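Local coordinates for protein cyclopropane-fatty-acyl-phospholipid synthase 1 (Mycobacterium tuberculosis, PDB 1KPH) that catalyses cyclopropane ring formation at the distal position of alpha mycolic acids, transferring a methylene group from S-adenosyl-L-methionine to a double bond, at residues G61-P64 and G65-L68; M79-V83 and E84-V88; L119-G122 and W123-D127; L192-I195 and V196-F200; E256-Y259 and E260-K264. One frame throughout, in Å; residues are numbered along the deposited sequence.

Contact 1: G61-P64 and G65-L68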
# COMPACT_ATOMS: atom_id res chain seq x y z
N GLY A 61 -4.04 -1.43 -18.64
CA GLY A 61 -4.71 -1.26 -19.92
C GLY A 61 -5.99 -0.45 -19.75
O GLY A 61 -7.05 -0.81 -20.26
N LEU A 62 -5.88 0.65 -19.00
CA LEU A 62 -7.03 1.50 -18.75
C LEU A 62 -7.57 2.15 -20.02
O LEU A 62 -6.84 2.36 -20.99
CB LEU A 62 -6.67 2.60 -17.75
CG LEU A 62 -6.20 2.19 -16.35
CD1 LEU A 62 -5.89 3.44 -15.54
CD2 LEU A 62 -7.29 1.36 -15.66
N GLN A 63 -8.86 2.45 -20.00
CA GLN A 63 -9.54 3.09 -21.12
C GLN A 63 -10.63 3.99 -20.56
O GLN A 63 -11.20 3.70 -19.50
CB GLN A 63 -10.15 2.04 -22.05
CG GLN A 63 -9.14 1.23 -22.83
CD GLN A 63 -8.45 2.05 -23.91
OE1 GLN A 63 -9.08 2.50 -24.86
NE2 GLN A 63 -7.14 2.24 -23.77
N PRO A 64 -10.93 5.09 -21.25
CA PRO A 64 -11.98 6.01 -20.78
C PRO A 64 -13.29 5.28 -20.56
O PRO A 64 -13.68 4.43 -21.36
CB PRO A 64 -12.08 7.03 -21.92
CG PRO A 64 -10.67 7.08 -22.43
CD PRO A 64 -10.28 5.61 -22.46
N GLY A 65 -13.98 5.60 -19.46
CA GLY A 65 -15.25 4.96 -19.18
C GLY A 65 -15.14 3.79 -18.23
O GLY A 65 -16.10 3.46 -17.53
N MET A 66 -13.98 3.15 -18.19
CA MET A 66 -13.77 2.01 -17.30
C MET A 66 -13.95 2.42 -15.84
O MET A 66 -13.88 3.60 -15.51
CB MET A 66 -12.36 1.45 -17.45
CG MET A 66 -12.16 0.52 -18.63
SD MET A 66 -10.52 -0.22 -18.54
CE MET A 66 -10.38 -0.85 -20.17
N THR A 67 -14.20 1.44 -14.99
CA THR A 67 -14.35 1.67 -13.56
C THR A 67 -13.20 0.96 -12.86
O THR A 67 -13.08 -0.26 -12.95
CB THR A 67 -15.68 1.12 -13.02
OG1 THR A 67 -16.77 1.82 -13.62
CG2 THR A 67 -15.76 1.29 -11.51
N LEU A 68 -12.37 1.74 -12.17
CA LEU A 68 -11.22 1.19 -11.46
C LEU A 68 -11.48 1.08 -9.97
O LEU A 68 -11.93 2.03 -9.33
CB LEU A 68 -9.98 2.06 -11.69
CG LEU A 68 -8.73 1.77 -10.85
CD1 LEU A 68 -8.11 0.44 -11.29
CD2 LEU A 68 -7.73 2.91 -11.01
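Gln63 to Met66 form a type II beta turn, closed by a hydrogen bond from Met66 N to Gln63 O of 3.1 Å. The N-H...O angle is 158°, while the donor stands tilted from the carbonyl plane. Pro64 and Gly65 are the two central residues of the turn; Gly65 has a positive phi of 96°, a conformation that favours glycine. Past the turn the chain enters strand 67-71.

Met66 carries the side-chain contact by reaching back over the incoming chain. With CG beside the backbone N and the thioether extended beyond it (chi2 -172°), the sulfur is brought to 3.5 Å from Gln63 N and the terminal methyl to the start of the segment: Met66 CE lies 3.3 Å from Gly61 O. The same methyl packs 3.5 Å from Gln63 CB, the two side chains crossing at a slant. Gln63 bends at chi2, and its NE2 makes a weak hydrogen bond with Leu62 O.

Outside the turn, Met66 also touches Asp131 and Arg132, and Pro64 rests on Asp87 and Arg114. One backbone bond plus van der Waals contacts of an extended thioether thus close this surface turn, and no side-chain charge takes part between the two segments.

Contact 2: M79-V83 and E84-V88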
# COMPACT_ATOMS: atom_id res chain seq x y z
N MET A 79 -6.40 7.11 -6.91
CA MET A 79 -7.75 7.25 -7.47
C MET A 79 -7.88 8.51 -8.32
O MET A 79 -8.39 8.48 -9.44
CB MET A 79 -8.79 7.35 -6.34
CG MET A 79 -9.10 6.08 -5.57
SD MET A 79 -10.10 6.49 -4.10
CE MET A 79 -11.72 6.76 -4.85
N MET A 80 -7.44 9.64 -7.76
CA MET A 80 -7.54 10.91 -8.46
C MET A 80 -6.64 10.98 -9.69
O MET A 80 -6.98 11.62 -10.68
CB MET A 80 -7.23 12.07 -7.51
CG MET A 80 -8.15 12.13 -6.28
SD MET A 80 -9.91 11.92 -6.65
CE MET A 80 -10.30 13.49 -7.45
N ARG A 81 -5.49 10.31 -9.63
CA ARG A 81 -4.56 10.27 -10.76
C ARG A 81 -5.23 9.46 -11.87
O ARG A 81 -5.16 9.83 -13.05
CB ARG A 81 -3.25 9.60 -10.35
CG ARG A 81 -2.25 9.34 -11.48
CD ARG A 81 -1.66 10.62 -12.01
NE ARG A 81 -0.55 10.42 -12.94
CZ ARG A 81 0.13 11.41 -13.50
NH1 ARG A 81 -0.18 12.67 -13.20
NH2 ARG A 81 1.12 11.17 -14.34
N ALA A 82 -5.87 8.37 -11.49
CA ALA A 82 -6.56 7.52 -12.45
C ALA A 82 -7.62 8.35 -13.17
O ALA A 82 -7.76 8.28 -14.39
CB ALA A 82 -7.21 6.34 -11.73
N VAL A 83 -8.37 9.14 -12.41
CA VAL A 83 -9.41 9.99 -12.98
C VAL A 83 -8.83 11.07 -13.90
O VAL A 83 -9.17 11.16 -15.08
CB VAL A 83 -10.22 10.71 -11.88
CG1 VAL A 83 -11.15 11.76 -12.50
CG2 VAL A 83 -11.03 9.71 -11.08
N GLU A 84 -7.94 11.88 -13.34
CA GLU A 84 -7.33 13.00 -14.04
C GLU A 84 -6.38 12.70 -15.21
O GLU A 84 -6.41 13.40 -16.22
CB GLU A 84 -6.63 13.89 -13.02
CG GLU A 84 -7.60 14.64 -12.11
CD GLU A 84 -7.08 14.84 -10.69
OE1 GLU A 84 -5.88 15.15 -10.53
OE2 GLU A 84 -7.88 14.70 -9.74
N LYS A 85 -5.56 11.66 -15.09
CA LYS A 85 -4.62 11.34 -16.17
C LYS A 85 -5.08 10.23 -17.10
O LYS A 85 -4.67 10.18 -18.26
CB LYS A 85 -3.25 10.97 -15.59
CG LYS A 85 -2.13 10.88 -16.63
CD LYS A 85 -1.75 12.27 -17.14
CE LYS A 85 -0.60 12.21 -18.13
NZ LYS A 85 -0.21 13.56 -18.64
N TYR A 86 -5.94 9.34 -16.60
CA TYR A 86 -6.40 8.23 -17.42
C TYR A 86 -7.88 8.26 -17.79
O TYR A 86 -8.34 7.45 -18.59
CB TYR A 86 -6.04 6.91 -16.74
CG TYR A 86 -4.55 6.75 -16.54
CD1 TYR A 86 -3.90 7.32 -15.45
CD2 TYR A 86 -3.78 6.05 -17.47
CE1 TYR A 86 -2.52 7.20 -15.29
CE2 TYR A 86 -2.40 5.93 -17.32
CZ TYR A 86 -1.77 6.51 -16.23
OH TYR A 86 -0.41 6.40 -16.09
N ASP A 87 -8.62 9.18 -17.18
CA ASP A 87 -10.04 9.36 -17.48
C ASP A 87 -10.96 8.16 -17.24
O ASP A 87 -11.80 7.83 -18.08
CB ASP A 87 -10.18 9.84 -18.93
CG ASP A 87 -11.55 10.41 -19.22
OD1 ASP A 87 -12.17 10.99 -18.30
OD2 ASP A 87 -12.00 10.31 -20.38
N VAL A 88 -10.81 7.51 -16.09
CA VAL A 88 -11.64 6.37 -15.73
C VAL A 88 -12.45 6.73 -14.50
O VAL A 88 -12.10 7.67 -13.77
CB VAL A 88 -10.80 5.13 -15.40
CG1 VAL A 88 -9.91 4.77 -16.58
CG2 VAL A 88 -9.95 5.40 -14.16
O HOH W 1 -10.49 12.70 -17.02
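Arg81 and Lys85 both send CG opposite the backbone N and then bend at chi2 (69° and 71°), and these matched torsions lay the two chains side by side, pointing the same way, one helical turn apart. Lys85 CG consequently sits over the centre of one face of the Arg81 guanidinium, 3.8 Å above its plane. Methylene meets the flat cation here, while the charged ends stay apart, with Arg81 NH2 and Lys85 NZ separated by 5.1 Å. The like charge is probably offset by Asp54, which forms a salt bridge with Arg81 NH2 and also accepts a hydrogen bond from Tyr86 OH.

Glu84 folds back along the helix instead, and its OE2 comes within 3.5 Å of Met80 CB. Beneath these side chains the helix is regular at first: Glu84 N binds Met80 O at 2.8 Å with an angle of 170°. Toward the C-terminus the bonds weaken, that from Tyr86 N to Ala82 O already being weak. Asp87 then leaves helical geometry with positive phi. A water lies 2.8 Å from Val83 O and also within hydrogen-bonding distance of Asp87 OD1, so it links the weakly bonded last turn to a carboxylate that also pairs with Arg114.

On the buried side Ala82 CB meets Val88 CG2 at 3.8 Å. This end of helix 77-86 belongs to a beta-alpha-beta unit: Ala82 packs on Leu68 of strand 67-71 and Val90 of strand 89-93, while Arg81, Ala82 and Tyr86 face helix 45-57.

Contact 3: L119-G122 and W123-D127. With SAH (S-adenosyl-L-homocysteine), chain F.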
# COMPACT_ATOMS: atom_id res chain seq x y z
N LEU A 119 -15.53 4.40 -0.11
CA LEU A 119 -16.32 3.73 0.91
C LEU A 119 -15.52 3.35 2.15
O LEU A 119 -14.39 2.86 2.06
CB LEU A 119 -16.96 2.47 0.33
CG LEU A 119 -17.84 2.65 -0.91
CD1 LEU A 119 -18.24 1.29 -1.46
CD2 LEU A 119 -19.07 3.47 -0.56
N LEU A 120 -16.11 3.59 3.32
CA LEU A 120 -15.47 3.22 4.57
C LEU A 120 -15.87 1.77 4.77
O LEU A 120 -16.73 1.47 5.59
CB LEU A 120 -15.98 4.08 5.72
CG LEU A 120 -15.36 3.74 7.09
CD1 LEU A 120 -13.86 3.98 7.05
CD2 LEU A 120 -16.01 4.60 8.17
N ALA A 121 -15.26 0.89 3.99
CA ALA A 121 -15.55 -0.54 4.05
C ALA A 121 -14.38 -1.33 3.51
O ALA A 121 -13.51 -0.79 2.82
CB ALA A 121 -16.80 -0.84 3.24
N GLY A 122 -14.34 -2.63 3.82
CA GLY A 122 -13.27 -3.47 3.33
C GLY A 122 -13.73 -4.25 2.11
O GLY A 122 -14.93 -4.31 1.84
N TRP A 123 -12.80 -4.83 1.36
CA TRP A 123 -13.19 -5.60 0.19
C TRP A 123 -14.12 -6.72 0.64
O TRP A 123 -14.87 -7.28 -0.16
CB TRP A 123 -11.96 -6.20 -0.51
CG TRP A 123 -11.05 -6.96 0.41
CD1 TRP A 123 -9.97 -6.47 1.08
CD2 TRP A 123 -11.16 -8.34 0.78
NE1 TRP A 123 -9.39 -7.46 1.84
CE2 TRP A 123 -10.10 -8.62 1.67
CE3 TRP A 123 -12.04 -9.37 0.44
CZ2 TRP A 123 -9.90 -9.89 2.23
CZ3 TRP A 123 -11.85 -10.64 0.99
CH2 TRP A 123 -10.78 -10.88 1.88
N GLU A 124 -14.05 -7.05 1.93
CA GLU A 124 -14.88 -8.10 2.51
C GLU A 124 -16.36 -7.73 2.45
O GLU A 124 -17.23 -8.59 2.54
CB GLU A 124 -14.51 -8.35 3.98
CG GLU A 124 -13.09 -8.86 4.23
CD GLU A 124 -12.08 -7.75 4.47
OE1 GLU A 124 -11.05 -8.02 5.12
OE2 GLU A 124 -12.31 -6.61 4.01
N GLN A 125 -16.64 -6.43 2.30
CA GLN A 125 -18.01 -5.94 2.24
C GLN A 125 -18.33 -5.32 0.88
O GLN A 125 -19.35 -4.64 0.73
CB GLN A 125 -18.22 -4.88 3.33
CG GLN A 125 -17.84 -5.35 4.72
CD GLN A 125 -17.80 -4.21 5.72
OE1 GLN A 125 -17.07 -3.24 5.53
NE2 GLN A 125 -18.56 -4.34 6.80
N PHE A 126 -17.46 -5.56 -0.10
CA PHE A 126 -17.66 -5.03 -1.44
C PHE A 126 -17.82 -6.15 -2.45
O PHE A 126 -16.91 -6.96 -2.63
CB PHE A 126 -16.47 -4.15 -1.85
CG PHE A 126 -16.63 -3.52 -3.21
CD1 PHE A 126 -17.35 -2.33 -3.36
CD2 PHE A 126 -16.09 -4.12 -4.34
CE1 PHE A 126 -17.52 -1.76 -4.62
CE2 PHE A 126 -16.27 -3.56 -5.60
CZ PHE A 126 -16.98 -2.37 -5.74
N ASP A 127 -18.97 -6.19 -3.11
CA ASP A 127 -19.25 -7.22 -4.10
C ASP A 127 -19.90 -6.58 -5.32
O ASP A 127 -21.07 -6.80 -5.61
CB ASP A 127 -20.18 -8.28 -3.50
CG ASP A 127 -20.48 -9.41 -4.46
OD1 ASP A 127 -19.53 -10.00 -5.02
OD2 ASP A 127 -21.68 -9.72 -4.66
N SAH F . -2.77 2.47 -1.35
CA SAH F . -2.48 3.71 -0.63
CB SAH F . -2.53 3.50 0.90
CG SAH F . -1.75 2.31 1.50
C SAH F . -1.11 4.28 -1.03
OXT SAH F . -0.80 5.42 -0.64
C5' SAH F . -2.96 0.76 3.50
C4' SAH F . -4.38 1.05 3.04
O4' SAH F . -5.16 -0.16 2.80
C3' SAH F . -5.18 1.87 4.05
O3' SAH F . -5.91 2.91 3.34
C2' SAH F . -6.10 0.87 4.69
O2' SAH F . -7.28 1.47 5.23
C1' SAH F . -6.39 -0.06 3.56
N9 SAH F . -6.85 -1.39 3.99
C8 SAH F . -6.32 -2.27 4.88
N7 SAH F . -6.96 -3.39 5.05
C5 SAH F . -8.03 -3.24 4.17
C6 SAH F . -9.23 -4.14 3.79
N6 SAH F . -9.44 -5.35 4.33
N1 SAH F . -10.10 -3.63 2.86
C2 SAH F . -9.88 -2.40 2.32
N3 SAH F . -8.87 -1.53 2.57
C4 SAH F . -7.98 -2.02 3.52
O HOH W 2 -18.88 -0.61 5.85
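In the Rossmann-like methyltransferase fold of this enzyme, the loop between strands 116-119 and 132-136 forms the adenine end of the cofactor pocket, and here it holds S-adenosyl-L-homocysteine. Recognition uses both main chain and side chain. Trp123 N gives a weak hydrogen bond to N1 of the adenine at 3.3 Å, and the exocyclic N6 donates to Glu124. The straighter of its two bonds runs to Glu124 OE2, 3.2 Å away with an angle of 159°; that to OE1 is weak. Arg146 forms a salt bridge with Glu124 OE1, consistent with a second-shell role in positioning the carboxylate.

The torsions explain how one short stretch places these groups. Trp123 takes the crowded position at chi1 (51°), its CG between the backbone N and carbonyl carbon, while Glu124 bends sharply at chi2 (92°) and lays its carboxylate carbon, CD, over one face of the indole, 3.5 Å above the plane. The indole itself comes near the adenine amino group, and Phe142 and Phe150 meet it from elsewhere in the fold.

A short 3-10 segment holds the loop together. Gln125 N binds Gly122 O at 2.8 Å, approaching from above the carbonyl plane. The Gln125 side chain turns back to the same glycine, accepting from Gly122 N. At the strand end, Leu119 crosses Phe126 at about a right angle, with Leu119 CD1 at the ring edge, 4.2 Å from Phe126 CD1. A water donates both to Leu120 O and, at 3.2 Å, to Gln125 OE1.

Contact 4: L192-I195 and V196-F200; sequences LKFI and VTEIF. With 10A (didecyl-dimethyl-ammonium), chain G.
Ile195 O is gripped by two backbone donors: Phe200 N at 2.7 Å and Ile199 N at 2.8 Å approach it from opposite faces of its carbonyl plane. The i+5 partner, Phe200 N, reflects the wider pi-type turn at 196-199, whereas Val196 N to Leu192 O keeps ordinary helical spacing with an angle of 174°. Thr197 OG1 lies 2.7 Å from Lys193 O, with Phe194 O also near enough to compete for its single proton.

Glu198 meets the Phe194 ring edge in plane, OE2 standing 3.6 Å from Phe194 CD1, and the carboxylate is turned 85° to the ring. Phe200, with CG beside its backbone N (chi1 -61°), is sandwiched: Ile199 CG2 lies over one face, offset toward the rim, and C8 of the didecyl-dimethyl-ammonium over the other, 3.6 Å above its centre. Ile195 CG2 fills an edge, 3.7 Å from Phe200 CD1. Leu192 and Val196 add contacts with the ligand's alkyl chains, Leu192 CD2 reaching C22.

One side of helix 186-199 therefore lines the pocket that holds the two alkyl chains of didecyl-dimethyl-ammonium, while Ile195, Glu198 and Ile199 pack against helix 256-275.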
# COMPACT_ATOMS: atom_id res chain seq x y z
N LEU A 192 10.33 -7.22 13.81
CA LEU A 192 9.03 -7.57 13.24
C LEU A 192 7.98 -7.55 14.35
O LEU A 192 6.84 -7.14 14.14
CB LEU A 192 9.06 -8.97 12.63
CG LEU A 192 10.10 -9.29 11.56
CD1 LEU A 192 9.80 -10.66 10.97
CD2 LEU A 192 10.07 -8.23 10.47
N LYS A 193 8.38 -8.03 15.52
CA LYS A 193 7.50 -8.07 16.68
C LYS A 193 7.13 -6.63 17.02
O LYS A 193 5.96 -6.31 17.26
CB LYS A 193 8.21 -8.75 17.86
CG LYS A 193 7.42 -8.81 19.16
CD LYS A 193 7.65 -7.57 20.02
CE LYS A 193 6.87 -7.67 21.32
NZ LYS A 193 7.20 -6.56 22.26
N PHE A 194 8.13 -5.76 17.03
CA PHE A 194 7.92 -4.35 17.32
C PHE A 194 6.92 -3.71 16.36
O PHE A 194 6.03 -2.96 16.77
CB PHE A 194 9.25 -3.60 17.24
CG PHE A 194 9.08 -2.12 17.10
CD1 PHE A 194 8.54 -1.36 18.14
CD2 PHE A 194 9.44 -1.48 15.91
CE1 PHE A 194 8.36 0.01 18.00
CE2 PHE A 194 9.26 -0.10 15.77
CZ PHE A 194 8.72 0.64 16.81
N ILE A 195 7.09 -3.99 15.07
CA ILE A 195 6.20 -3.43 14.05
C ILE A 195 4.75 -3.87 14.24
O ILE A 195 3.85 -3.03 14.26
CB ILE A 195 6.67 -3.84 12.63
CG1 ILE A 195 8.03 -3.20 12.33
CG2 ILE A 195 5.64 -3.40 11.60
CD1 ILE A 195 8.03 -1.69 12.37
N VAL A 196 4.54 -5.17 14.38
CA VAL A 196 3.20 -5.72 14.55
C VAL A 196 2.54 -5.28 15.85
O VAL A 196 1.32 -5.12 15.91
CB VAL A 196 3.21 -7.26 14.54
CG1 VAL A 196 1.80 -7.79 14.82
CG2 VAL A 196 3.71 -7.76 13.21
N THR A 197 3.34 -5.08 16.89
CA THR A 197 2.81 -4.69 18.18
C THR A 197 2.57 -3.19 18.37
O THR A 197 1.54 -2.79 18.91
CB THR A 197 3.72 -5.19 19.32
OG1 THR A 197 5.03 -4.62 19.18
CG2 THR A 197 3.84 -6.71 19.28
N GLU A 198 3.49 -2.36 17.90
CA GLU A 198 3.35 -0.92 18.07
C GLU A 198 3.07 -0.06 16.84
O GLU A 198 2.73 1.11 16.97
CB GLU A 198 4.60 -0.37 18.77
CG GLU A 198 4.79 -0.88 20.19
CD GLU A 198 6.09 -0.42 20.81
OE1 GLU A 198 6.33 0.80 20.85
OE2 GLU A 198 6.86 -1.29 21.27
N ILE A 199 3.20 -0.63 15.64
CA ILE A 199 2.96 0.14 14.42
C ILE A 199 1.77 -0.36 13.61
O ILE A 199 0.82 0.38 13.36
CB ILE A 199 4.21 0.14 13.51
CG1 ILE A 199 5.46 0.52 14.31
CG2 ILE A 199 4.02 1.13 12.35
CD1 ILE A 199 5.41 1.89 14.93
N PHE A 200 1.82 -1.63 13.21
CA PHE A 200 0.74 -2.20 12.43
C PHE A 200 0.10 -3.41 13.08
O PHE A 200 0.42 -4.55 12.75
CB PHE A 200 1.23 -2.57 11.03
CG PHE A 200 1.76 -1.41 10.24
CD1 PHE A 200 3.12 -1.30 9.96
CD2 PHE A 200 0.90 -0.43 9.77
CE1 PHE A 200 3.62 -0.23 9.23
CE2 PHE A 200 1.39 0.65 9.04
CZ PHE A 200 2.75 0.75 8.77
C1 10A G . 6.24 -9.39 9.81
C2 10A G . 5.01 -8.53 10.10
C3 10A G . 4.83 -7.48 9.00
C4 10A G . 3.63 -6.53 9.17
C5 10A G . 3.64 -5.57 7.97
C6 10A G . 2.56 -4.48 7.98
C7 10A G . 2.83 -3.65 6.71
C8 10A G . 1.98 -2.38 6.57
C9 10A G . 2.43 -1.65 5.30
C10 10A G . 1.76 -0.27 5.21
N1 10A G . 2.18 0.79 4.18
C11 10A G . 1.36 2.02 4.49
C12 10A G . 1.81 0.37 2.78
C13 10A G . 3.67 1.15 4.12
C14 10A G . 4.47 1.65 5.37
C15 10A G . 6.01 1.63 5.26
C16 10A G . 6.73 0.27 5.06
C17 10A G . 6.59 -0.69 6.26
C18 10A G . 7.34 -2.01 6.05
C19 10A G . 7.17 -2.92 7.28
C20 10A G . 7.97 -4.21 7.08
C21 10A G . 7.87 -5.13 8.30
C22 10A G . 8.70 -6.38 8.03

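Contact 5: E256-Y259 and E260-K264; sequences EEVY and ERYMK
Four successive i to i+4 hydrogen bonds make residues 256-264 a regular helix, from Glu260 N to Glu256 O (3.0 Å) through Met263 N to Tyr259 O (2.9 Å), the last nearly in line with its C=O.

Tyr259 and Met263 carry the main side-chain contact. Tyr259 holds CG opposite its backbone N (chi1 168°), while Met263 bends at chi2 and chi3, and this brings Met263 CG over one face of the phenol, 3.7 Å from the centroid and 26° off the ring normal. It is a CH-pi contact. The sulfur lies further out, 4.8 Å from the same centroid and oblique to it, a Met-aromatic approach. At the ring's edge, in its plane, Glu260 OE2 comes 3.1 Å from Tyr259 CD2.

Glu257 OE1 sits over a face of the Arg261 guanidinium, 3.7 Å from NH1. This salt bridge is long, and no N-H points at the oxygen. Arg261 NE, buried here, has no polar partner in the model. On the inner side Val258 CG1 packs 3.9 Å from Tyr262 CD1, the two side chains running together; Tyr262 goes on to meet His15 and Phe22.

Ring and sulfur contacts thus work on dispersion and weak CH-pi attraction, whereas the Glu257-Arg261 pair rests on charge without a directed N-H and is probably less directional than an in-plane bidentate bridge.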
# COMPACT_ATOMS: atom_id res chain seq x y z
N GLU A 256 6.01 12.98 22.18
CA GLU A 256 7.34 12.56 21.78
C GLU A 256 7.43 11.04 21.80
O GLU A 256 8.35 10.46 21.23
CB GLU A 256 8.40 13.16 22.70
CG GLU A 256 8.59 12.41 24.00
CD GLU A 256 9.83 12.87 24.74
OE1 GLU A 256 10.18 12.24 25.76
OE2 GLU A 256 10.45 13.87 24.31
N GLU A 257 6.47 10.41 22.47
CA GLU A 257 6.45 8.95 22.54
C GLU A 257 6.06 8.41 21.16
O GLU A 257 6.62 7.43 20.68
CB GLU A 257 5.43 8.50 23.59
CG GLU A 257 5.51 7.02 23.94
CD GLU A 257 4.25 6.26 23.56
OE1 GLU A 257 3.94 6.18 22.35
OE2 GLU A 257 3.57 5.74 24.47
N VAL A 258 5.09 9.08 20.52
CA VAL A 258 4.63 8.68 19.20
C VAL A 258 5.72 8.99 18.18
O VAL A 258 5.96 8.20 17.26
CB VAL A 258 3.35 9.44 18.79
CG1 VAL A 258 3.01 9.16 17.33
CG2 VAL A 258 2.19 9.00 19.68
N TYR A 259 6.38 10.13 18.34
CA TYR A 259 7.45 10.54 17.44
C TYR A 259 8.57 9.50 17.45
O TYR A 259 8.96 8.98 16.39
CB TYR A 259 8.02 11.90 17.87
CG TYR A 259 9.32 12.25 17.18
CD1 TYR A 259 9.34 12.67 15.85
CD2 TYR A 259 10.54 12.10 17.85
CE1 TYR A 259 10.55 12.95 15.21
CE2 TYR A 259 11.74 12.36 17.22
CZ TYR A 259 11.74 12.79 15.90
OH TYR A 259 12.94 13.03 15.27
N GLU A 260 9.09 9.20 18.64
CA GLU A 260 10.16 8.22 18.81
C GLU A 260 9.80 6.88 18.18
O GLU A 260 10.63 6.24 17.54
CB GLU A 260 10.46 8.01 20.29
CG GLU A 260 11.04 9.21 21.01
CD GLU A 260 12.33 9.69 20.37
OE1 GLU A 260 13.25 8.86 20.18
OE2 GLU A 260 12.42 10.89 20.05
N ARG A 261 8.57 6.46 18.39
CA ARG A 261 8.10 5.19 17.84
C ARG A 261 8.13 5.21 16.32
O ARG A 261 8.62 4.27 15.69
CB ARG A 261 6.69 4.91 18.34
CG ARG A 261 6.15 3.53 17.97
CD ARG A 261 4.91 3.22 18.79
NE ARG A 261 3.87 4.22 18.59
CZ ARG A 261 2.75 4.29 19.31
NH1 ARG A 261 2.53 3.42 20.28
NH2 ARG A 261 1.86 5.24 19.05
N TYR A 262 7.63 6.28 15.72
CA TYR A 262 7.62 6.37 14.27
C TYR A 262 9.00 6.51 13.64
O TYR A 262 9.24 5.99 12.55
CB TYR A 262 6.70 7.49 13.79
CG TYR A 262 5.28 7.01 13.62
CD1 TYR A 262 4.49 6.68 14.72
CD2 TYR A 262 4.75 6.80 12.34
CE1 TYR A 262 3.22 6.15 14.57
CE2 TYR A 262 3.47 6.26 12.18
CZ TYR A 262 2.72 5.94 13.30
OH TYR A 262 1.46 5.41 13.15
N MET A 263 9.92 7.19 14.32
CA MET A 263 11.27 7.32 13.78
C MET A 263 11.91 5.93 13.80
O MET A 263 12.56 5.52 12.83
CB MET A 263 12.11 8.29 14.61
CG MET A 263 11.80 9.76 14.37
SD MET A 263 12.10 10.27 12.65
CE MET A 263 13.91 10.16 12.57
N LYS A 264 11.73 5.22 14.90
CA LYS A 264 12.29 3.88 15.05
C LYS A 264 11.75 2.97 13.95
O LYS A 264 12.49 2.17 13.38
CB LYS A 264 11.93 3.31 16.43
CG LYS A 264 12.36 1.86 16.65
CD LYS A 264 11.96 1.38 18.05
CE LYS A 264 12.29 -0.08 18.26
NZ LYS A 264 11.90 -0.54 19.63

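Contacts 1 and 2 are in touch: the turn entering strand 67-71 and the end of helix 77-86 meet through Leu68 and Ala82 and through Pro64 and Asp87. Contact 1 is a surface turn, whereas contact 2 is partly buried, as are the other three. Contacts 4 and 5 make a second touching pair, on the opposite side of the chain's centre from contacts 1 and 2, with Phe194, Glu198 and Ile199 of one helix packing on Arg261 and Lys264 of the other. Contact 3 touches none of them. Its polar groups hydrogen-bond to the adenine, partly weakly, while contact 4 meets its ligand with hydrocarbon and aromatic surfaces.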